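Local coordinates for protein HepC.19480.a.B1 (Helicobacter pylori, PDB 6MTZ) that is of unknown function but is probably a two-domain phosphoesterase of the DHH/DHHA1 family, at residues N185-D190 / F339-I344; K265-Y270 / N280-Q285. One frame throughout, in Å; residues are numbered along the deposited sequence.

Overall arrangement
The two interactions lie in and beside what appears to be the C-terminal, DHHA1-like domain, with centres about 16 Å apart, and along the chain 265-270/280-285 is nested within the loop closed by 185-190/339-344. Strand 264-270 links them. Its Phe267 enters interaction 2, whereas its later part supplies Leu268 and Tyr270 to the surroundings of interaction 1, where Ile344 CD1 comes within 3.7 Å of Tyr270 CZ. Interaction 1 is a surface contact near the domain boundary; interaction 2 is buried, about 22 Å from the chain centre (centre to centre).

Interaction 1: N185-D190 / F339-I344; sequences NRFMFD and FNYRDI
Phe187 projects its ring, end first, against the start of helix 341-353 and the turn before it, where it meets Phe339, Tyr341 and Ile344. CG stands anti to the backbone N (chi1 -179°), which directs the far end of the ring across the gap. There CZ is 4.0 Å from Tyr341 CA, with that CA at the ring edge near its plane. On one flank CE2 lies 3.8 Å from Phe339 O, and on the other CE1 lies 4.0 Å from Tyr341 CD1, at the edge of the tyrosine ring. The Phe187 and Tyr341 side chains cross at about a right angle. Ile344 adds its CD1 methyl, 4.2 Å from Phe187 CZ. Met188 SD completes the group as an oblique Met-aromatic contact, 5.4 Å from the centroid of the Tyr341 ring.

No hydrogen bond spans the two segments, so apolar packing carries the contact. The loop is shaped by an Asx motif, in which Met188 N donates to Asn185 OD1 (2.8 Å) in the carbonyl plane; in the other segment, Asn340 OD1 N-caps helix 341-353 through a weak bond from Arg342 N.

Tyr270 of strand 264-270 meets the Phe187 ring edge-to-face, and the Tyr341 hydroxyl hydrogen-bonds to Leu268 O on that strand. Arg186 NH1 forms a salt bridge with Glu45 OE2 on helix 43-59, which Phe339 also touches, while Met188 and Phe189 pack on helix 238-251.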
ATOM      1  N   ASN A 185       4.429  -7.007   0.432  1.00 28.49           N
ATOM      2  CA  ASN A 185       3.317  -6.932  -0.513  1.00 28.30           C
ATOM      3  C   ASN A 185       2.239  -5.975  -0.018  1.00 33.18           C
ATOM      4  O   ASN A 185       1.734  -6.110   1.108  1.00 23.34           O
ATOM      5  CB  ASN A 185       2.711  -8.322  -0.731  1.00 28.58           C
ATOM      6  CG  ASN A 185       1.560  -8.304  -1.725  1.00 32.07           C
ATOM      7  OD1 ASN A 185       0.406  -8.131  -1.351  1.00 34.59           O
ATOM      8  ND2 ASN A 185       1.876  -8.501  -3.004  1.00 31.14           N
ATOM      9  N   ARG A 186       1.880  -5.015  -0.881  1.00 26.51           N
ATOM     10  CA  ARG A 186       0.974  -3.946  -0.470  1.00 26.98           C
ATOM     11  C   ARG A 186      -0.439  -4.466  -0.254  1.00 28.41           C
ATOM     12  O   ARG A 186      -1.118  -4.049   0.697  1.00 30.17           O
ATOM     13  CB  ARG A 186       0.972  -2.813  -1.500  1.00 24.28           C
ATOM     14  CG  ARG A 186       0.139  -1.598  -1.064  1.00 25.93           C
ATOM     15  CD  ARG A 186       0.353  -0.356  -1.978  1.00 25.74           C
ATOM     16  NE  ARG A 186      -0.117  -0.537  -3.358  1.00 28.34           N
ATOM     17  CZ  ARG A 186      -1.351  -0.253  -3.787  1.00 32.48           C
ATOM     18  NH1 ARG A 186      -2.261   0.236  -2.951  1.00 32.82           N
ATOM     19  NH2 ARG A 186      -1.676  -0.443  -5.059  1.00 33.73           N
ATOM     20  N   PHE A 187      -0.900  -5.382  -1.113  1.00 27.82           N
ATOM     21  CA  PHE A 187      -2.257  -5.897  -0.971  1.00 27.90           C
ATOM     22  C   PHE A 187      -2.414  -6.670   0.331  1.00 36.09           C
ATOM     23  O   PHE A 187      -3.386  -6.474   1.070  1.00 26.57           O
ATOM     24  CB  PHE A 187      -2.638  -6.807  -2.141  1.00 26.05           C
ATOM     25  CG  PHE A 187      -4.051  -7.335  -2.034  1.00 29.03           C
ATOM     26  CD1 PHE A 187      -4.331  -8.495  -1.335  1.00 37.91           C
ATOM     27  CD2 PHE A 187      -5.106  -6.619  -2.568  1.00 36.12           C
ATOM     28  CE1 PHE A 187      -5.644  -8.949  -1.199  1.00 34.46           C
ATOM     29  CE2 PHE A 187      -6.406  -7.068  -2.442  1.00 40.48           C
ATOM     30  CZ  PHE A 187      -6.677  -8.232  -1.757  1.00 36.93           C
ATOM     31  N   MET A 188      -1.479  -7.577   0.616  1.00 24.84           N
ATOM     32  CA  MET A 188      -1.645  -8.438   1.777  1.00 30.02           C
ATOM     33  C   MET A 188      -1.349  -7.707   3.083  1.00 33.25           C
ATOM     34  O   MET A 188      -1.953  -8.032   4.108  1.00 33.25           O
ATOM     35  CB  MET A 188      -0.753  -9.677   1.646  1.00 25.33           C
ATOM     36  CG  MET A 188      -1.130 -10.608   0.472  1.00 23.02           C
ATOM     37  SD  MET A 188      -2.773 -11.331   0.589  1.00 32.20           S
ATOM     38  CE  MET A 188      -2.581 -12.499   1.953  1.00 24.40           C
ATOM     39  N   PHE A 189      -0.444  -6.723   3.066  1.00 28.64           N
ATOM     40  CA  PHE A 189       0.063  -6.083   4.285  1.00 34.68           C
ATOM     41  C   PHE A 189      -0.018  -4.562   4.156  1.00 26.78           C
ATOM     42  O   PHE A 189       0.982  -3.855   4.243  1.00 26.24           O
ATOM     43  CB  PHE A 189       1.493  -6.517   4.564  1.00 28.02           C
ATOM     44  CG  PHE A 189       1.737  -7.976   4.289  1.00 26.57           C
ATOM     45  CD1 PHE A 189       1.053  -8.942   4.998  1.00 19.17           C
ATOM     46  CD2 PHE A 189       2.658  -8.373   3.325  1.00 23.69           C
ATOM     47  CE1 PHE A 189       1.284 -10.303   4.755  1.00 24.24           C
ATOM     48  CE2 PHE A 189       2.893  -9.715   3.073  1.00 30.09           C
ATOM     49  CZ  PHE A 189       2.205 -10.687   3.793  1.00 25.08           C
ATOM     50  N   ASP A 190      -1.240  -4.054   3.991  1.00 24.91           N
ATOM     51  CA  ASP A 190      -1.420  -2.652   3.630  1.00 27.06           C
ATOM     52  C   ASP A 190      -0.777  -1.719   4.654  1.00 29.65           C
ATOM     53  O   ASP A 190       0.010  -0.833   4.298  1.00 25.73           O
ATOM     54  CB  ASP A 190      -2.907  -2.342   3.489  1.00 28.14           C
ATOM     55  CG  ASP A 190      -3.150  -0.907   3.123  1.00 35.28           C
ATOM     56  OD1 ASP A 190      -2.863  -0.530   1.966  1.00 40.92           O
ATOM     57  OD2 ASP A 190      -3.602  -0.153   4.003  1.00 50.96           O
ATOM     58  N   PHE A 339     -10.256  -5.689  -5.153  1.00 36.35           N
ATOM     59  CA  PHE A 339      -9.458  -5.245  -4.016  1.00 39.32           C
ATOM     60  C   PHE A 339     -10.069  -5.701  -2.698  1.00 34.74           C
ATOM     61  O   PHE A 339      -9.667  -5.227  -1.637  1.00 36.02           O
ATOM     62  CB  PHE A 339      -9.245  -3.723  -4.061  1.00 34.26           C
ATOM     63  CG  PHE A 339      -8.291  -3.298  -5.145  1.00 32.68           C
ATOM     64  CD1 PHE A 339      -6.917  -3.410  -4.959  1.00 30.09           C
ATOM     65  CD2 PHE A 339      -8.767  -2.858  -6.379  1.00 37.17           C
ATOM     66  CE1 PHE A 339      -6.018  -3.064  -5.977  1.00 27.35           C
ATOM     67  CE2 PHE A 339      -7.879  -2.502  -7.406  1.00 34.97           C
ATOM     68  CZ  PHE A 339      -6.507  -2.607  -7.204  1.00 37.35           C
ATOM     69  N   ASN A 340     -11.013  -6.628  -2.750  1.00 33.84           N
ATOM     70  CA  ASN A 340     -11.627  -7.231  -1.576  1.00 44.62           C
ATOM     71  C   ASN A 340     -11.138  -8.672  -1.493  1.00 37.71           C
ATOM     72  O   ASN A 340     -11.465  -9.486  -2.363  1.00 40.05           O
ATOM     73  CB  ASN A 340     -13.149  -7.175  -1.691  1.00 52.22           C
ATOM     74  CG  ASN A 340     -13.837  -7.442  -0.380  1.00 59.01           C
ATOM     75  OD1 ASN A 340     -13.854  -8.568   0.112  1.00 62.01           O
ATOM     76  ND2 ASN A 340     -14.414  -6.402   0.196  1.00 67.12           N
ATOM     77  N   TYR A 341     -10.373  -8.997  -0.447  1.00 35.58           N
ATOM     78  CA  TYR A 341      -9.778 -10.332  -0.376  1.00 31.05           C
ATOM     79  C   TYR A 341     -10.844 -11.428  -0.323  1.00 41.06           C
ATOM     80  O   TYR A 341     -10.658 -12.513  -0.889  1.00 40.79           O
ATOM     81  CB  TYR A 341      -8.831 -10.446   0.826  1.00 33.50           C
ATOM     82  CG  TYR A 341      -8.318 -11.866   0.999  1.00 27.14           C
ATOM     83  CD1 TYR A 341      -7.246 -12.326   0.246  1.00 30.62           C
ATOM     84  CD2 TYR A 341      -8.924 -12.753   1.894  1.00 28.43           C
ATOM     85  CE1 TYR A 341      -6.779 -13.631   0.373  1.00 36.41           C
ATOM     86  CE2 TYR A 341      -8.461 -14.062   2.030  1.00 32.80           C
ATOM     87  CZ  TYR A 341      -7.386 -14.489   1.268  1.00 37.96           C
ATOM     88  OH  TYR A 341      -6.910 -15.775   1.384  1.00 36.72           O
ATOM     89  N   ARG A 342     -11.968 -11.174   0.353  1.00 35.17           N
ATOM     90  CA  ARG A 342     -13.008 -12.199   0.423  1.00 38.72           C
ATOM     91  C   ARG A 342     -13.532 -12.552  -0.970  1.00 43.31           C
ATOM     92  O   ARG A 342     -13.792 -13.727  -1.266  1.00 36.22           O
ATOM     93  CB  ARG A 342     -14.150 -11.740   1.336  1.00 35.05           C
ATOM     94  N   ASP A 343     -13.677 -11.548  -1.843  1.00 43.78           N
ATOM     95  CA  ASP A 343     -14.126 -11.794  -3.214  1.00 42.68           C
ATOM     96  C   ASP A 343     -13.190 -12.744  -3.949  1.00 38.86           C
ATOM     97  O   ASP A 343     -13.635 -13.619  -4.701  1.00 39.67           O
ATOM     98  CB  ASP A 343     -14.224 -10.480  -3.982  1.00 44.63           C
ATOM     99  CG  ASP A 343     -15.406  -9.644  -3.558  1.00 47.86           C
ATOM    100  OD1 ASP A 343     -16.349 -10.196  -2.952  1.00 50.71           O
ATOM    101  OD2 ASP A 343     -15.393  -8.431  -3.847  1.00 54.45           O
ATOM    102  N   ILE A 344     -11.890 -12.571  -3.756  1.00 28.94           N
ATOM    103  CA  ILE A 344     -10.917 -13.434  -4.415  1.00 39.00           C
ATOM    104  C   ILE A 344     -11.002 -14.845  -3.859  1.00 36.03           C
ATOM    105  O   ILE A 344     -11.000 -15.831  -4.612  1.00 40.72           O
ATOM    106  CB  ILE A 344      -9.508 -12.824  -4.263  1.00 36.95           C
ATOM    107  CG1 ILE A 344      -9.359 -11.633  -5.222  1.00 44.97           C
ATOM    108  CG2 ILE A 344      -8.422 -13.858  -4.529  1.00 33.22           C
ATOM    109  CD1 ILE A 344      -8.865 -10.369  -4.587  1.00 46.92           C
TER

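Interaction 2: K265-Y270 / N280-Q285; sequences KGFLSY and NLFLTQ
Strand 265-270 and helical segment 280-285 come nearest at Phe267 and Phe282, whose CA atoms are 9.2 Å apart, a separation bridged by side chains and not by backbone bonds. The two elements are the first strand and the helix of a beta-alpha-beta unit that ends in strand 291-295, part of the mixed sheet of the probable DHHA1 domain.

A single pair of rings makes the contact. Both phenylalanines hold CG anti to the backbone N (chi1 -178° for Phe267, -179° for Phe282), and both CB atoms point toward the opposing segment, which carries the Phe282 ring out from the helix to the Phe267 ring beside the strand. Their centroids are 4.7 Å apart and their planes are inclined at 51°, an oblique pairing that is neither a parallel stack nor a T. The tip of Phe282 does most of the touching: CZ approaches Phe267 CD2 to 3.4 Å, a close carbon-carbon contact. Beside it, CE1 of Phe282 lies 3.9 Å from Phe267 CB, while CE2 of Phe282 is 4.0 Å from Phe267 CE2.

Phe289 packs edge-to-face with Phe282, and Leu250 of helix 238-251 touches Phe267, extending the buried apolar layer between sheet and helices. Backbone bonds from Phe267 to Phe291 and Ile293 tie its strand to the last strand of the unit. On the helix, Asn280 O takes two donors, Thr284 N at 3.1 Å and Thr284 OG1 at 2.9 Å, which reach it from opposite faces of its carbonyl plane.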
ATOM      1  N   LYS A 265      -5.146 -28.977   3.187  1.00 40.49           N
ATOM      2  CA  LYS A 265      -5.380 -27.585   3.568  1.00 42.57           C
ATOM      3  C   LYS A 265      -4.317 -26.698   2.941  1.00 36.44           C
ATOM      4  O   LYS A 265      -3.121 -26.998   3.026  1.00 45.98           O
ATOM      5  CB  LYS A 265      -5.378 -27.400   5.094  1.00 41.19           C
ATOM      6  CG  LYS A 265      -5.606 -25.945   5.523  1.00 45.90           C
ATOM      7  CD  LYS A 265      -5.884 -25.779   7.027  1.00 45.67           C
ATOM      8  CE  LYS A 265      -4.602 -25.794   7.859  1.00 52.48           C
ATOM      9  NZ  LYS A 265      -4.854 -25.503   9.305  1.00 50.23           N
ATOM     10  N   GLY A 266      -4.749 -25.596   2.333  1.00 34.71           N
ATOM     11  CA  GLY A 266      -3.830 -24.646   1.749  1.00 32.73           C
ATOM     12  C   GLY A 266      -4.069 -23.248   2.267  1.00 34.43           C
ATOM     13  O   GLY A 266      -5.098 -22.940   2.875  1.00 38.39           O
ATOM     14  N   PHE A 267      -3.092 -22.378   2.007  1.00 30.54           N
ATOM     15  CA  PHE A 267      -3.135 -20.973   2.383  1.00 32.87           C
ATOM     16  C   PHE A 267      -3.117 -20.157   1.101  1.00 35.10           C
ATOM     17  O   PHE A 267      -2.224 -20.339   0.263  1.00 37.17           O
ATOM     18  CB  PHE A 267      -1.946 -20.614   3.284  1.00 30.33           C
ATOM     19  CG  PHE A 267      -1.942 -19.180   3.774  1.00 36.98           C
ATOM     20  CD1 PHE A 267      -1.667 -18.123   2.912  1.00 28.39           C
ATOM     21  CD2 PHE A 267      -2.153 -18.895   5.115  1.00 33.91           C
ATOM     22  CE1 PHE A 267      -1.645 -16.826   3.365  1.00 30.97           C
ATOM     23  CE2 PHE A 267      -2.125 -17.589   5.578  1.00 36.89           C
ATOM     24  CZ  PHE A 267      -1.867 -16.555   4.699  1.00 34.27           C
ATOM     25  N   LEU A 268      -4.084 -19.253   0.961  1.00 33.93           N
ATOM     26  CA  LEU A 268      -4.282 -18.480  -0.260  1.00 26.75           C
ATOM     27  C   LEU A 268      -3.875 -17.030  -0.032  1.00 29.51           C
ATOM     28  O   LEU A 268      -4.437 -16.350   0.838  1.00 31.50           O
ATOM     29  CB  LEU A 268      -5.740 -18.555  -0.714  1.00 26.46           C
ATOM     30  CG  LEU A 268      -6.095 -17.492  -1.750  1.00 25.49           C
ATOM     31  CD1 LEU A 268      -5.477 -17.841  -3.074  1.00 27.15           C
ATOM     32  CD2 LEU A 268      -7.601 -17.376  -1.875  1.00 36.42           C
ATOM     33  N   SER A 269      -2.913 -16.559  -0.816  1.00 27.39           N
ATOM     34  CA  SER A 269      -2.534 -15.154  -0.845  1.00 30.29           C
ATOM     35  C   SER A 269      -2.868 -14.580  -2.220  1.00 32.88           C
ATOM     36  O   SER A 269      -3.278 -15.307  -3.130  1.00 28.47           O
ATOM     37  CB  SER A 269      -1.051 -14.984  -0.516  1.00 24.70           C
ATOM     38  OG  SER A 269      -0.243 -15.431  -1.587  1.00 29.44           O
ATOM     39  N   TYR A 270      -2.656 -13.269  -2.380  1.00 30.21           N
ATOM     40  CA  TYR A 270      -3.060 -12.561  -3.595  1.00 30.01           C
ATOM     41  C   TYR A 270      -2.040 -11.503  -3.962  1.00 30.43           C
ATOM     42  O   TYR A 270      -1.678 -10.684  -3.114  1.00 30.98           O
ATOM     43  CB  TYR A 270      -4.417 -11.893  -3.412  1.00 30.01           C
ATOM     44  CG  TYR A 270      -4.953 -11.163  -4.622  1.00 33.73           C
ATOM     45  CD1 TYR A 270      -5.387 -11.865  -5.740  1.00 32.03           C
ATOM     46  CD2 TYR A 270      -5.090  -9.774  -4.622  1.00 37.92           C
ATOM     47  CE1 TYR A 270      -5.914 -11.221  -6.839  1.00 28.92           C
ATOM     48  CE2 TYR A 270      -5.625  -9.104  -5.732  1.00 36.15           C
ATOM     49  CZ  TYR A 270      -6.031  -9.835  -6.836  1.00 41.70           C
ATOM     50  OH  TYR A 270      -6.565  -9.199  -7.940  1.00 39.28           O
ATOM     51  N   ASN A 280       7.893 -21.871   0.829  1.00 38.29           N
ATOM     52  CA  ASN A 280       8.730 -22.852   1.510  1.00 41.94           C
ATOM     53  C   ASN A 280       8.866 -22.511   2.990  1.00 48.32           C
ATOM     54  O   ASN A 280       8.733 -23.387   3.851  1.00 46.80           O
ATOM     55  CB  ASN A 280      10.104 -22.934   0.843  1.00 49.95           C
ATOM     56  CG  ASN A 280      10.930 -24.120   1.346  1.00 60.56           C
ATOM     57  OD1 ASN A 280      10.726 -25.250   0.910  1.00 63.02           O
ATOM     58  ND2 ASN A 280      11.861 -23.863   2.265  1.00 55.66           N
ATOM     59  N   LEU A 281       9.099 -21.235   3.306  1.00 45.30           N
ATOM     60  CA  LEU A 281       9.215 -20.823   4.703  1.00 43.43           C
ATOM     61  C   LEU A 281       7.876 -20.913   5.429  1.00 55.37           C
ATOM     62  O   LEU A 281       7.825 -21.350   6.583  1.00 43.88           O
ATOM     63  CB  LEU A 281       9.771 -19.403   4.779  1.00 43.63           C
ATOM     64  CG  LEU A 281      10.024 -18.836   6.165  1.00 45.62           C
ATOM     65  CD1 LEU A 281      10.983 -19.754   6.960  1.00 49.32           C
ATOM     66  CD2 LEU A 281      10.601 -17.440   6.018  1.00 46.82           C
ATOM     67  N   PHE A 282       6.777 -20.506   4.780  1.00 53.88           N
ATOM     68  CA  PHE A 282       5.480 -20.587   5.445  1.00 45.09           C
ATOM     69  C   PHE A 282       5.139 -22.029   5.785  1.00 45.74           C
ATOM     70  O   PHE A 282       4.670 -22.330   6.889  1.00 46.63           O
ATOM     71  CB  PHE A 282       4.356 -20.000   4.581  1.00 35.36           C
ATOM     72  CG  PHE A 282       3.015 -20.051   5.270  1.00 40.10           C
ATOM     73  CD1 PHE A 282       2.197 -21.160   5.154  1.00 41.60           C
ATOM     74  CD2 PHE A 282       2.610 -19.015   6.101  1.00 44.74           C
ATOM     75  CE1 PHE A 282       0.985 -21.216   5.824  1.00 43.30           C
ATOM     76  CE2 PHE A 282       1.406 -19.068   6.774  1.00 39.69           C
ATOM     77  CZ  PHE A 282       0.597 -20.170   6.643  1.00 35.14           C
ATOM     78  N   LEU A 283       5.322 -22.926   4.819  1.00 39.21           N
ATOM     79  CA  LEU A 283       4.975 -24.321   5.035  1.00 48.45           C
ATOM     80  C   LEU A 283       5.858 -24.955   6.097  1.00 46.59           C
ATOM     81  O   LEU A 283       5.384 -25.794   6.870  1.00 45.18           O
ATOM     82  CB  LEU A 283       5.062 -25.080   3.713  1.00 54.18           C
ATOM     83  CG  LEU A 283       4.011 -24.614   2.701  1.00 42.15           C
ATOM     84  CD1 LEU A 283       4.241 -25.193   1.305  1.00 42.29           C
ATOM     85  CD2 LEU A 283       2.607 -24.953   3.198  1.00 43.87           C
ATOM     86  N   THR A 284       7.125 -24.546   6.189  1.00 45.20           N
ATOM     87  CA  THR A 284       7.975 -25.071   7.253  1.00 51.45           C
ATOM     88  C   THR A 284       7.501 -24.587   8.621  1.00 54.85           C
ATOM     89  O   THR A 284       7.340 -25.386   9.553  1.00 51.98           O
ATOM     90  CB  THR A 284       9.434 -24.676   7.017  1.00 53.17           C
ATOM     91  OG1 THR A 284       9.874 -25.188   5.752  1.00 57.10           O
ATOM     92  CG2 THR A 284      10.312 -25.242   8.108  1.00 54.62           C
ATOM     93  N   GLN A 285       7.266 -23.280   8.757  1.00 48.18           N
ATOM     94  CA  GLN A 285       6.818 -22.716  10.027  1.00 58.98           C
ATOM     95  C   GLN A 285       5.405 -23.158  10.398  1.00 57.46           C
ATOM     96  O   GLN A 285       5.033 -23.090  11.577  1.00 52.25           O
ATOM     97  CB  GLN A 285       6.874 -21.183   9.975  1.00 69.69           C
ATOM     98  CG  GLN A 285       8.265 -20.556   9.856  1.00 69.78           C
ATOM     99  CD  GLN A 285       8.197 -19.036   9.705  1.00 77.68           C
ATOM    100  OE1 GLN A 285       7.126 -18.471   9.485  1.00 83.35           O
ATOM    101  NE2 GLN A 285       9.341 -18.374   9.824  1.00 80.48           N
TER